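Local coordinates for protein putative transcriptional regulator (Bacillus cytotoxicus NVH 391-98, PDB 3K4H) that is a putative LacI-family transcriptional regulator that probably binds DNA and answers to a sugar effector, with a glucose-containing glycan held in its pocket, at residues N59-M64 against G71-L76; L75-S78 against R83-Q86; A123-S128 against H276-R281; I203-L208 against P238-V243. One frame throughout, in Å; residues are numbered along the deposited sequence.

Contact 1: residues N59-M64 against G71-L76; sequences NGVVKM and GGIILL. With GLC (alpha-D-glucopyranose), chain C.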
loop_
_atom_site.group_PDB
_atom_site.type_symbol
_atom_site.label_atom_id
_atom_site.label_comp_id
_atom_site.label_asym_id
_atom_site.label_seq_id
_atom_site.Cartn_x
_atom_site.Cartn_y
_atom_site.Cartn_z
ATOM N N ASN A 59 28.607 -12.021 -7.646
ATOM C CA ASN A 59 29.611 -12.788 -6.935
ATOM C C ASN A 59 29.574 -12.457 -5.441
ATOM O O ASN A 59 29.600 -13.369 -4.586
ATOM C CB ASN A 59 31.002 -12.601 -7.540
ATOM C CG ASN A 59 31.008 -12.761 -9.067
ATOM O OD1 ASN A 59 29.957 -12.979 -9.678
ATOM N ND2 ASN A 59 32.195 -12.652 -9.688
ATOM N N GLY A 60 29.444 -11.168 -5.129
ATOM C CA GLY A 60 29.404 -10.749 -3.756
ATOM C C GLY A 60 28.355 -11.517 -2.952
ATOM O O GLY A 60 28.660 -12.065 -1.872
ATOM N N VAL A 61 27.129 -11.551 -3.482
ATOM C CA VAL A 61 25.996 -12.151 -2.789
ATOM C C VAL A 61 26.167 -13.658 -2.697
ATOM O O VAL A 61 25.841 -14.288 -1.685
ATOM C CB VAL A 61 24.668 -11.826 -3.495
ATOM C CG1 VAL A 61 23.590 -12.845 -3.136
ATOM C CG2 VAL A 61 24.201 -10.386 -3.175
ATOM N N VAL A 62 26.693 -14.224 -3.770
ATOM C CA VAL A 62 26.942 -15.653 -3.861
ATOM C C VAL A 62 27.940 -16.118 -2.796
ATOM O O VAL A 62 27.706 -17.118 -2.141
ATOM C CB VAL A 62 27.348 -16.011 -5.318
ATOM C CG1 VAL A 62 28.104 -17.283 -5.394
ATOM C CG2 VAL A 62 26.097 -16.096 -6.175
ATOM N N LYS A 63 29.025 -15.371 -2.593
ATOM C CA LYS A 63 30.000 -15.732 -1.556
ATOM C C LYS A 63 29.375 -15.609 -0.156
ATOM O O LYS A 63 29.624 -16.431 0.721
ATOM C CB LYS A 63 31.293 -14.905 -1.678
ATOM C CG LYS A 63 31.903 -14.858 -3.101
ATOM C CD LYS A 63 33.442 -14.617 -3.146
ATOM C CE LYS A 63 33.980 -13.787 -1.946
ATOM N NZ LYS A 63 35.418 -14.138 -1.599
HETATM N N MSE A 64 28.552 -14.583 0.027
HETATM C CA MSE A 64 27.746 -14.418 1.222
HETATM C C MSE A 64 26.984 -15.683 1.565
HETATM O O MSE A 64 27.059 -16.174 2.692
HETATM C CB MSE A 64 26.736 -13.288 1.043
HETATM C CG MSE A 64 27.310 -11.896 1.088
HETATM SE SE MSE A 64 25.917 -10.520 1.109
HETATM C CE MSE A 64 24.912 -11.169 2.607
ATOM N N GLY A 71 23.125 -14.857 7.849
ATOM C CA GLY A 71 21.839 -15.421 8.183
ATOM C C GLY A 71 20.727 -14.918 7.285
ATOM O O GLY A 71 19.734 -15.627 7.066
ATOM N N GLY A 72 20.868 -13.711 6.752
ATOM C CA GLY A 72 19.790 -13.122 5.964
ATOM C C GLY A 72 20.315 -11.964 5.156
ATOM O O GLY A 72 21.422 -11.486 5.423
ATOM N N ILE A 73 19.543 -11.506 4.163
ATOM C CA ILE A 73 20.017 -10.444 3.269
ATOM C C ILE A 73 18.918 -9.432 3.056
ATOM O O ILE A 73 17.765 -9.821 2.834
ATOM C CB ILE A 73 20.417 -11.017 1.905
ATOM C CG1 ILE A 73 21.704 -11.844 2.015
ATOM C CG2 ILE A 73 20.570 -9.928 0.891
ATOM C CD1 ILE A 73 22.157 -12.501 0.711
ATOM N N ILE A 74 19.249 -8.141 3.140
ATOM C CA ILE A 74 18.297 -7.086 2.792
ATOM C C ILE A 74 18.711 -6.546 1.466
ATOM O O ILE A 74 19.848 -6.167 1.305
ATOM C CB ILE A 74 18.362 -5.919 3.771
ATOM C CG1 ILE A 74 18.174 -6.391 5.193
ATOM C CG2 ILE A 74 17.285 -4.901 3.478
ATOM C CD1 ILE A 74 18.195 -5.280 6.217
ATOM N N LEU A 75 17.812 -6.509 0.499
ATOM C CA LEU A 75 18.121 -5.844 -0.772
ATOM C C LEU A 75 17.661 -4.397 -0.674
ATOM O O LEU A 75 16.471 -4.134 -0.421
ATOM C CB LEU A 75 17.411 -6.551 -1.918
ATOM C CG LEU A 75 18.080 -7.784 -2.513
ATOM C CD1 LEU A 75 17.108 -8.572 -3.317
ATOM C CD2 LEU A 75 19.194 -7.336 -3.434
ATOM N N LEU A 76 18.588 -3.458 -0.839
ATOM C CA LEU A 76 18.263 -2.036 -0.643
ATOM C C LEU A 76 17.632 -1.405 -1.867
ATOM O O LEU A 76 17.523 -0.180 -1.974
ATOM C CB LEU A 76 19.488 -1.238 -0.231
ATOM C CG LEU A 76 19.901 -1.350 1.225
ATOM C CD1 LEU A 76 18.674 -1.660 1.997
ATOM C CD2 LEU A 76 20.914 -2.458 1.440
HETATM C C1 GLC C . 14.565 2.864 -2.176
HETATM C C2 GLC C . 14.523 1.442 -2.696
HETATM C C3 GLC C . 13.257 1.317 -3.525
HETATM C C4 GLC C . 12.016 1.642 -2.672
HETATM C C5 GLC C . 12.170 2.985 -1.998
HETATM C C6 GLC C . 11.019 3.185 -1.042
HETATM O O2 GLC C . 15.659 1.224 -3.502
HETATM O O3 GLC C . 13.273 0.034 -4.108
HETATM O O4 GLC C . 10.887 1.845 -3.461
HETATM O O5 GLC C . 13.432 3.097 -1.348
HETATM O O6 GLC C . 10.218 4.187 -1.608
#

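Contact 2: residues L75-S78 against R83-Q86; sequences LLYS and RIIQ. With GLC (alpha-D-glucopyranose), chain C.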
loop_
_atom_site.group_PDB
_atom_site.type_symbol
_atom_site.label_atom_id
_atom_site.label_comp_id
_atom_site.label_asym_id
_atom_site.label_seq_id
_atom_site.Cartn_x
_atom_site.Cartn_y
_atom_site.Cartn_z
ATOM N N LEU A 75 17.812 -6.509 0.499
ATOM C CA LEU A 75 18.121 -5.844 -0.772
ATOM C C LEU A 75 17.661 -4.397 -0.674
ATOM O O LEU A 75 16.471 -4.134 -0.421
ATOM C CB LEU A 75 17.411 -6.551 -1.918
ATOM C CG LEU A 75 18.080 -7.784 -2.513
ATOM C CD1 LEU A 75 17.108 -8.572 -3.317
ATOM C CD2 LEU A 75 19.194 -7.336 -3.434
ATOM N N LEU A 76 18.588 -3.458 -0.839
ATOM C CA LEU A 76 18.263 -2.036 -0.643
ATOM C C LEU A 76 17.632 -1.405 -1.867
ATOM O O LEU A 76 17.523 -0.180 -1.974
ATOM C CB LEU A 76 19.488 -1.238 -0.231
ATOM C CG LEU A 76 19.901 -1.350 1.225
ATOM C CD1 LEU A 76 18.674 -1.660 1.997
ATOM C CD2 LEU A 76 20.914 -2.458 1.440
ATOM N N TYR A 77 17.222 -2.249 -2.792
ATOM C CA TYR A 77 16.717 -1.782 -4.052
ATOM C C TYR A 77 15.789 -2.851 -4.648
ATOM O O TYR A 77 15.748 -3.983 -4.140
ATOM C CB TYR A 77 17.876 -1.502 -4.992
ATOM C CG TYR A 77 18.509 -2.756 -5.506
ATOM C CD1 TYR A 77 19.409 -3.468 -4.726
ATOM C CD2 TYR A 77 18.190 -3.241 -6.764
ATOM C CE1 TYR A 77 19.993 -4.627 -5.193
ATOM C CE2 TYR A 77 18.764 -4.403 -7.249
ATOM C CZ TYR A 77 19.669 -5.093 -6.457
ATOM O OH TYR A 77 20.237 -6.248 -6.920
ATOM N N SER A 78 15.054 -2.478 -5.704
ATOM C CA SER A 78 14.189 -3.394 -6.406
ATOM C C SER A 78 14.197 -3.177 -7.898
ATOM O O SER A 78 13.581 -2.248 -8.426
ATOM C CB SER A 78 12.774 -3.322 -5.891
ATOM O OG SER A 78 11.947 -4.097 -6.729
ATOM N N ARG A 83 18.860 -10.909 -11.152
ATOM C CA ARG A 83 19.457 -12.206 -10.936
ATOM C C ARG A 83 19.570 -12.446 -9.427
ATOM O O ARG A 83 19.318 -13.566 -8.964
ATOM C CB ARG A 83 20.870 -12.309 -11.531
ATOM C CG ARG A 83 21.032 -12.034 -12.989
ATOM C CD ARG A 83 22.430 -11.510 -13.228
ATOM N NE ARG A 83 23.412 -12.561 -12.993
ATOM C CZ ARG A 83 24.736 -12.409 -12.921
ATOM N NH1 ARG A 83 25.314 -11.226 -13.055
ATOM N NH2 ARG A 83 25.489 -13.471 -12.706
ATOM N N ILE A 84 19.967 -11.419 -8.662
ATOM C CA ILE A 84 20.212 -11.620 -7.229
ATOM C C ILE A 84 19.022 -12.319 -6.589
ATOM O O ILE A 84 19.192 -13.303 -5.863
ATOM C CB ILE A 84 20.516 -10.318 -6.449
ATOM C CG1 ILE A 84 21.623 -9.477 -7.104
ATOM C CG2 ILE A 84 20.918 -10.636 -5.019
ATOM C CD1 ILE A 84 22.971 -9.988 -6.896
ATOM N N ILE A 85 17.822 -11.811 -6.877
ATOM C CA ILE A 85 16.585 -12.407 -6.379
ATOM C C ILE A 85 16.357 -13.811 -6.926
ATOM O O ILE A 85 15.979 -14.689 -6.149
ATOM C CB ILE A 85 15.344 -11.557 -6.681
ATOM C CG1 ILE A 85 15.435 -10.214 -5.975
ATOM C CG2 ILE A 85 14.046 -12.284 -6.217
ATOM C CD1 ILE A 85 14.197 -9.339 -6.211
ATOM N N GLN A 86 16.564 -14.033 -8.233
ATOM C CA GLN A 86 16.430 -15.389 -8.797
ATOM C C GLN A 86 17.314 -16.332 -8.007
ATOM O O GLN A 86 16.911 -17.449 -7.699
ATOM C CB GLN A 86 16.775 -15.484 -10.305
ATOM C CG GLN A 86 15.582 -15.595 -11.300
ATOM C CD GLN A 86 14.509 -16.678 -10.949
ATOM O OE1 GLN A 86 13.356 -16.342 -10.616
ATOM N NE2 GLN A 86 14.885 -17.966 -11.038
HETATM C C1 GLC C . 14.565 2.864 -2.176
HETATM C C2 GLC C . 14.523 1.442 -2.696
HETATM C C3 GLC C . 13.257 1.317 -3.525
HETATM C C4 GLC C . 12.016 1.642 -2.672
HETATM C C5 GLC C . 12.170 2.985 -1.998
HETATM C C6 GLC C . 11.019 3.185 -1.042
HETATM O O2 GLC C . 15.659 1.224 -3.502
HETATM O O3 GLC C . 13.273 0.034 -4.108
HETATM O O4 GLC C . 10.887 1.845 -3.461
HETATM O O5 GLC C . 13.432 3.097 -1.348
HETATM O O6 GLC C . 10.218 4.187 -1.608
#

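Contact 3: residues A123-S128 against H276-R281; sequences AEYLIS and HKLLKR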
loop_
_atom_site.group_PDB
_atom_site.type_symbol
_atom_site.label_atom_id
_atom_site.label_comp_id
_atom_site.label_asym_id
_atom_site.label_seq_id
_atom_site.Cartn_x
_atom_site.Cartn_y
_atom_site.Cartn_z
ATOM N N ALA A 123 1.200 15.006 -8.051
ATOM C CA ALA A 123 0.708 15.466 -9.334
ATOM C C ALA A 123 -0.619 16.181 -9.136
ATOM O O ALA A 123 -0.886 17.195 -9.794
ATOM C CB ALA A 123 0.584 14.321 -10.319
ATOM N N GLU A 124 -1.436 15.672 -8.209
ATOM C CA GLU A 124 -2.692 16.352 -7.847
ATOM C C GLU A 124 -2.388 17.745 -7.291
ATOM O O GLU A 124 -3.038 18.728 -7.673
ATOM C CB GLU A 124 -3.522 15.518 -6.882
ATOM C CG GLU A 124 -4.301 14.442 -7.603
ATOM C CD GLU A 124 -4.779 13.286 -6.716
ATOM O OE1 GLU A 124 -4.835 13.428 -5.460
ATOM O OE2 GLU A 124 -5.109 12.222 -7.303
ATOM N N TYR A 125 -1.348 17.818 -6.451
ATOM C CA TYR A 125 -0.882 19.077 -5.876
ATOM C C TYR A 125 -0.529 20.127 -6.934
ATOM O O TYR A 125 -1.059 21.251 -6.892
ATOM C CB TYR A 125 0.264 18.839 -4.890
ATOM C CG TYR A 125 0.948 20.095 -4.417
ATOM C CD1 TYR A 125 0.220 21.174 -3.897
ATOM C CD2 TYR A 125 2.337 20.212 -4.486
ATOM C CE1 TYR A 125 0.869 22.338 -3.474
ATOM C CE2 TYR A 125 2.977 21.360 -4.068
ATOM C CZ TYR A 125 2.246 22.407 -3.567
ATOM O OH TYR A 125 2.921 23.515 -3.158
ATOM N N LEU A 126 0.320 19.754 -7.896
ATOM C CA LEU A 126 0.677 20.638 -8.998
ATOM C C LEU A 126 -0.514 20.972 -9.911
ATOM O O LEU A 126 -0.639 22.103 -10.420
ATOM C CB LEU A 126 1.813 20.037 -9.820
ATOM C CG LEU A 126 3.171 19.769 -9.148
ATOM C CD1 LEU A 126 4.034 18.948 -10.034
ATOM C CD2 LEU A 126 3.872 21.043 -8.818
ATOM N N ILE A 127 -1.387 19.995 -10.130
ATOM C CA ILE A 127 -2.518 20.199 -11.034
ATOM C C ILE A 127 -3.487 21.170 -10.376
ATOM O O ILE A 127 -4.039 22.037 -11.028
ATOM C CB ILE A 127 -3.207 18.856 -11.429
ATOM C CG1 ILE A 127 -2.307 18.031 -12.356
ATOM C CG2 ILE A 127 -4.578 19.098 -12.095
ATOM C CD1 ILE A 127 -2.749 16.579 -12.473
ATOM N N SER A 128 -3.661 21.042 -9.069
ATOM C CA SER A 128 -4.509 21.979 -8.342
ATOM C C SER A 128 -3.889 23.375 -8.389
ATOM O O SER A 128 -4.596 24.347 -8.206
ATOM C CB SER A 128 -4.728 21.541 -6.891
ATOM O OG SER A 128 -3.602 21.863 -6.069
ATOM N N HIS A 276 4.537 8.255 3.866
ATOM C CA HIS A 276 5.253 9.354 3.254
ATOM C C HIS A 276 4.537 10.659 3.597
ATOM O O HIS A 276 3.413 10.630 4.069
ATOM C CB HIS A 276 5.272 9.156 1.748
ATOM C CG HIS A 276 3.916 9.222 1.117
ATOM N ND1 HIS A 276 3.090 8.122 1.016
ATOM C CD2 HIS A 276 3.241 10.256 0.557
ATOM C CE1 HIS A 276 1.968 8.472 0.414
ATOM N NE2 HIS A 276 2.034 9.760 0.123
ATOM N N LYS A 277 5.190 11.795 3.368
ATOM C CA LYS A 277 4.606 13.110 3.621
ATOM C C LYS A 277 5.129 14.109 2.601
ATOM O O LYS A 277 6.332 14.281 2.447
ATOM C CB LYS A 277 5.009 13.594 5.000
ATOM C CG LYS A 277 3.935 14.346 5.705
ATOM C CD LYS A 277 4.544 15.346 6.664
ATOM C CE LYS A 277 3.469 16.025 7.521
ATOM N NZ LYS A 277 3.493 15.315 8.827
ATOM N N LEU A 278 4.230 14.790 1.917
ATOM C CA LEU A 278 4.637 15.834 1.014
ATOM C C LEU A 278 4.955 17.123 1.788
ATOM O O LEU A 278 4.054 17.713 2.397
ATOM C CB LEU A 278 3.530 16.058 0.015
ATOM C CG LEU A 278 3.653 17.257 -0.901
ATOM C CD1 LEU A 278 4.904 17.192 -1.789
ATOM C CD2 LEU A 278 2.400 17.211 -1.710
ATOM N N LEU A 279 6.193 17.560 1.789
ATOM C CA LEU A 279 6.524 18.775 2.463
ATOM C C LEU A 279 6.620 19.844 1.479
ATOM O O LEU A 279 7.495 19.828 0.692
ATOM C CB LEU A 279 7.901 18.702 3.026
ATOM C CG LEU A 279 8.190 17.508 3.860
ATOM C CD1 LEU A 279 9.560 17.576 4.244
ATOM C CD2 LEU A 279 7.341 17.599 5.012
ATOM N N LYS A 280 5.749 20.823 1.544
ATOM C CA LYS A 280 5.833 21.879 0.599
ATOM C C LYS A 280 6.676 22.927 1.196
ATOM O O LYS A 280 6.354 23.468 2.198
ATOM C CB LYS A 280 4.466 22.417 0.339
ATOM C CG LYS A 280 3.418 21.477 0.708
ATOM C CD LYS A 280 2.213 21.636 -0.122
ATOM C CE LYS A 280 1.200 20.679 0.338
ATOM N NZ LYS A 280 0.006 20.729 -0.451
ATOM N N ARG A 281 7.816 23.169 0.598
ATOM C CA ARG A 281 8.646 24.200 1.096
ATOM C C ARG A 281 8.532 25.394 0.200
ATOM O O ARG A 281 7.520 26.005 0.130
ATOM C CB ARG A 281 10.083 23.717 1.202
ATOM C CG ARG A 281 10.251 22.383 1.890
ATOM C CD ARG A 281 11.499 22.281 2.753
ATOM N NE ARG A 281 12.245 21.046 2.576
ATOM C CZ ARG A 281 12.487 20.177 3.531
ATOM N NH1 ARG A 281 13.166 19.102 3.277
ATOM N NH2 ARG A 281 12.053 20.376 4.732
#

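Contact 4: residues I203-L208 against P238-V243; sequences IGLGVL and PPLSTV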
loop_
_atom_site.group_PDB
_atom_site.type_symbol
_atom_site.label_atom_id
_atom_site.label_comp_id
_atom_site.label_asym_id
_atom_site.label_seq_id
_atom_site.Cartn_x
_atom_site.Cartn_y
_atom_site.Cartn_z
ATOM N N ILE A 203 18.587 14.807 -8.056
ATOM C CA ILE A 203 18.132 15.285 -9.344
ATOM C C ILE A 203 17.431 16.630 -9.157
ATOM O O ILE A 203 17.548 17.511 -9.990
ATOM C CB ILE A 203 17.156 14.280 -9.982
ATOM C CG1 ILE A 203 17.764 12.869 -9.961
ATOM C CG2 ILE A 203 16.800 14.705 -11.403
ATOM C CD1 ILE A 203 16.844 11.759 -10.450
ATOM N N GLY A 204 16.704 16.774 -8.052
ATOM C CA GLY A 204 16.032 18.018 -7.712
ATOM C C GLY A 204 17.058 19.112 -7.563
ATOM O O GLY A 204 16.901 20.214 -8.096
ATOM N N LEU A 205 18.137 18.802 -6.864
ATOM C CA LEU A 205 19.097 19.837 -6.526
ATOM C C LEU A 205 19.786 20.283 -7.790
ATOM O O LEU A 205 20.065 21.473 -7.958
ATOM C CB LEU A 205 20.081 19.376 -5.435
ATOM C CG LEU A 205 19.365 19.340 -4.070
ATOM C CD1 LEU A 205 20.130 18.554 -3.044
ATOM C CD2 LEU A 205 19.016 20.754 -3.543
ATOM N N GLY A 206 20.019 19.326 -8.690
ATOM C CA GLY A 206 20.666 19.600 -9.942
ATOM C C GLY A 206 19.750 20.364 -10.864
ATOM O O GLY A 206 20.199 21.219 -11.616
ATOM N N VAL A 207 18.466 20.047 -10.823
ATOM C CA VAL A 207 17.501 20.693 -11.677
ATOM C C VAL A 207 17.565 22.174 -11.308
ATOM O O VAL A 207 17.814 23.020 -12.174
ATOM C CB VAL A 207 16.077 20.042 -11.526
ATOM C CG1 VAL A 207 14.958 20.960 -11.987
ATOM C CG2 VAL A 207 15.996 18.725 -12.322
ATOM N N LEU A 208 17.420 22.467 -10.011
ATOM C CA LEU A 208 17.546 23.816 -9.467
ATOM C C LEU A 208 18.766 24.590 -9.931
ATOM O O LEU A 208 18.653 25.724 -10.344
ATOM C CB LEU A 208 17.621 23.756 -7.964
ATOM C CG LEU A 208 16.456 24.200 -7.130
ATOM C CD1 LEU A 208 16.939 24.113 -5.713
ATOM C CD2 LEU A 208 16.115 25.668 -7.481
ATOM N N PRO A 238 15.876 28.123 -3.381
ATOM C CA PRO A 238 15.071 28.100 -2.183
ATOM C C PRO A 238 14.893 26.712 -1.756
ATOM O O PRO A 238 15.048 25.859 -2.543
ATOM C CB PRO A 238 13.759 28.600 -2.677
ATOM C CG PRO A 238 13.709 28.221 -3.964
ATOM C CD PRO A 238 15.023 28.291 -4.543
ATOM N N PRO A 239 14.547 26.471 -0.530
ATOM C CA PRO A 239 14.381 25.108 -0.081
ATOM C C PRO A 239 13.377 24.335 -0.886
ATOM O O PRO A 239 12.344 24.811 -1.205
ATOM C CB PRO A 239 13.853 25.307 1.314
ATOM C CG PRO A 239 14.419 26.525 1.722
ATOM C CD PRO A 239 14.406 27.404 0.577
ATOM N N LEU A 240 13.715 23.098 -1.189
ATOM C CA LEU A 240 12.930 22.219 -2.038
ATOM C C LEU A 240 11.742 21.531 -1.476
ATOM O O LEU A 240 11.846 20.878 -0.501
ATOM C CB LEU A 240 13.816 21.081 -2.399
ATOM C CG LEU A 240 14.340 20.793 -3.762
ATOM C CD1 LEU A 240 14.965 19.496 -3.620
ATOM C CD2 LEU A 240 13.255 20.675 -4.672
ATOM N N SER A 241 10.615 21.606 -2.147
ATOM C CA SER A 241 9.493 20.803 -1.780
ATOM C C SER A 241 9.851 19.408 -2.102
ATOM O O SER A 241 10.363 19.138 -3.130
ATOM C CB SER A 241 8.333 21.209 -2.609
ATOM O OG SER A 241 8.148 22.559 -2.459
ATOM N N THR A 242 9.548 18.496 -1.225
ATOM C CA THR A 242 10.059 17.179 -1.396
ATOM C C THR A 242 9.175 16.226 -0.694
ATOM O O THR A 242 8.503 16.601 0.185
ATOM C CB THR A 242 11.388 17.173 -0.782
ATOM O OG1 THR A 242 12.154 16.122 -1.309
ATOM C CG2 THR A 242 11.239 16.975 0.591
ATOM N N VAL A 243 9.199 14.968 -1.015
ATOM C CA VAL A 243 8.334 14.113 -0.269
ATOM C C VAL A 243 9.161 13.347 0.693
ATOM O O VAL A 243 10.052 12.688 0.290
ATOM C CB VAL A 243 7.745 13.072 -1.155
ATOM C CG1 VAL A 243 6.991 12.117 -0.384
ATOM C CG2 VAL A 243 6.903 13.659 -2.169
#

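Contact 1: residues N59-M64 against G71-L76
Ile73 meets Met64 and Val61 where helix 54-66 packs on strand 72-75, the second half of a beta-alpha-beta crossover that starts at strand 45-48 and passes over strand 10-14 in the parallel sheet of one lobe of the periplasmic-binding-protein fold. Helix and strand run nearly antiparallel; the axes of these short segments pass 10.6 Å apart at an angle of 157°. The side chain of Ile73 carries most of the contact. Its CB points toward the helix and divides into two branches. CG1 lies anti to the carbonyl carbon (chi1 -71°), which directs that longer branch at the helix. CG1 itself is 3.3 Å from CE of Met64. One atom further out, CD1 lies 3.6 Å from the same methyl and also reaches CG1 of Val61 at 4.1 Å, with the two aliphatic chains set at a slant. Met64, present as selenomethionine, approaches tip to tip: its chain runs straight as far as SE and then bends (chi3 54°), turning CE onto the isoleucine. No hydrogen bond links the segments, and Val61, Met64 and Ile73 are all buried. Val14 of the adjoining strand 10-14 and Leu88 of helix 83-90 pack against both Val61 and Ile73, and Ile70 against Met64, which extends this apolar layer. Beyond the C-terminal end of the strand the chain becomes part of the sugar site, where the backbone O of Leu76 accepts a hydrogen bond from O2 of glucose at 2.8 Å.

Contact 2: residues L75-S78 against R83-Q86
The turn between strand 72-75 and helix 83-90 is a beta-alpha connection whose residues Leu76 to Ser78 line part of the glycan pocket, and it is closed by Leu75 and Tyr77 packing on Ile84 and Ile85. Leu75 divides its two methyls between the isoleucines. CD1 rests 3.5 Å from CG1 of Ile85, and CD2 lies 4.0 Å from CG2 of Ile84, the branch that is anti to its own backbone N. Tyr77 comes from beyond the end of the strand. Its CG sits between the backbone N and the carbonyl carbon (chi1 73°), which swings the ring back along the chain until OH lies 3.5 Å from CG1 of Ile84, the two side chains crossing at about a right angle. CA of Tyr77 is 3.2 Å from glucose O2. In the next residue, OG of Ser78 is hydrogen-bonded to O of Lys100. With no hydrogen bond across the segments, the helix is held to the turn by apolar packing, while polar groups of the same turn are used otherwise: Leu76 O toward the sugar, and Tyr77 OH, through a weak hydrogen bond to Asp82, toward the start of the helix.

Contact 3: residues A123-S128 against H276-R281
The ring of Tyr125 has the aliphatic part of Lys280 over one face, while CD2 of Leu278 approaches obliquely, 4.1 Å from ring atom CD2. Lys280 lies across the ring as an extended chain beyond CG. Its CD is a CH-pi partner 3.9 Å from the Tyr125 ring centroid, 28° off the normal, and CE follows above the rim. NZ comes last and makes an off-centre cation-pi contact at 3.9 Å from the same centroid, displaced toward CD1 and CE1. The tyrosine is placed for this by its first torsion, with CG anti to the backbone N (chi1 171°), and its carbonyl O accepts a hydrogen bond from OG of Ser128 at 2.7 Å, the donor tilted 26° from the carbonyl plane. The other flat group, the Arg281 guanidinium, has CD1 of Leu279 over one face toward its rim. No hydrogen bond joins the two segments here, although His276 NE2 bonds Glu121 one turn back along the helix. Helix 115-128 thereby covers strand 277-279, the antiparallel end strand of the mixed sheet in the other lobe; Leu278 also packs on Val122 of that helix and on Val243 of the adjoining strand 241-244.

Contact 4: residues I203-L208 against P238-V243
Leu208 and Pro238 cross obliquely, the leucine reaching from helix 201-213 to the proline ring in the loop before strand 241-244. CD2 of Leu208 touches CD of Pro238, which follows a cis peptide bond, at 4.1 Å, and its other methyl, CD1, lies equally far from the carbonyl O of Pro238. One helical turn before Leu208, Gly204 is met by Leu240, whose CB points toward the helix and whose CD1 is 4.5 Å from the glycine CA. Here the backbones come nearest, the CA atoms of Gly204 and Leu240 being 7.7 Å apart. Leu205 starts out beside the loop rather than at it; with CG anti to its carbonyl carbon (chi1 -74°), the side chain extends until its CD2 lies 4.2 Å from CD1 of Leu240. Ile224 of the neighbouring strand 223-227 packs on both Leu208 and Leu240. These contacts set a helix against the approach to a parallel strand in the alpha/beta lobe, without a hydrogen bond across the segments. Apolar packing thus supplies the contact itself, while polar fixing falls to its margins: Leu240 O accepts from Arg281 NE, and OG1 of Thr242 is hydrogen-bonded to Asp201 at the start of the helix.

The four contacts divide between the two lobes, contacts 1 and 2 on one side of the chain's centre and contacts 3 and 4 on the other. Contacts 1 and 2 share Leu75 and Leu76 and merge into one buried core, CG2 of Val61 meeting CG2 of Ile84 at 3.8 Å; both border the glucose. Contacts 3 and 4 have centres about 13 Å apart and meet through neighbouring antiparallel strands, with Leu279 N probably hydrogen-bonded to Thr242 O. Contact 4 is buried and apolar like the first pair, but contact 3 lies at the surface, where a lysine can lie across an aromatic ring. Its segments are also the most distant in sequence.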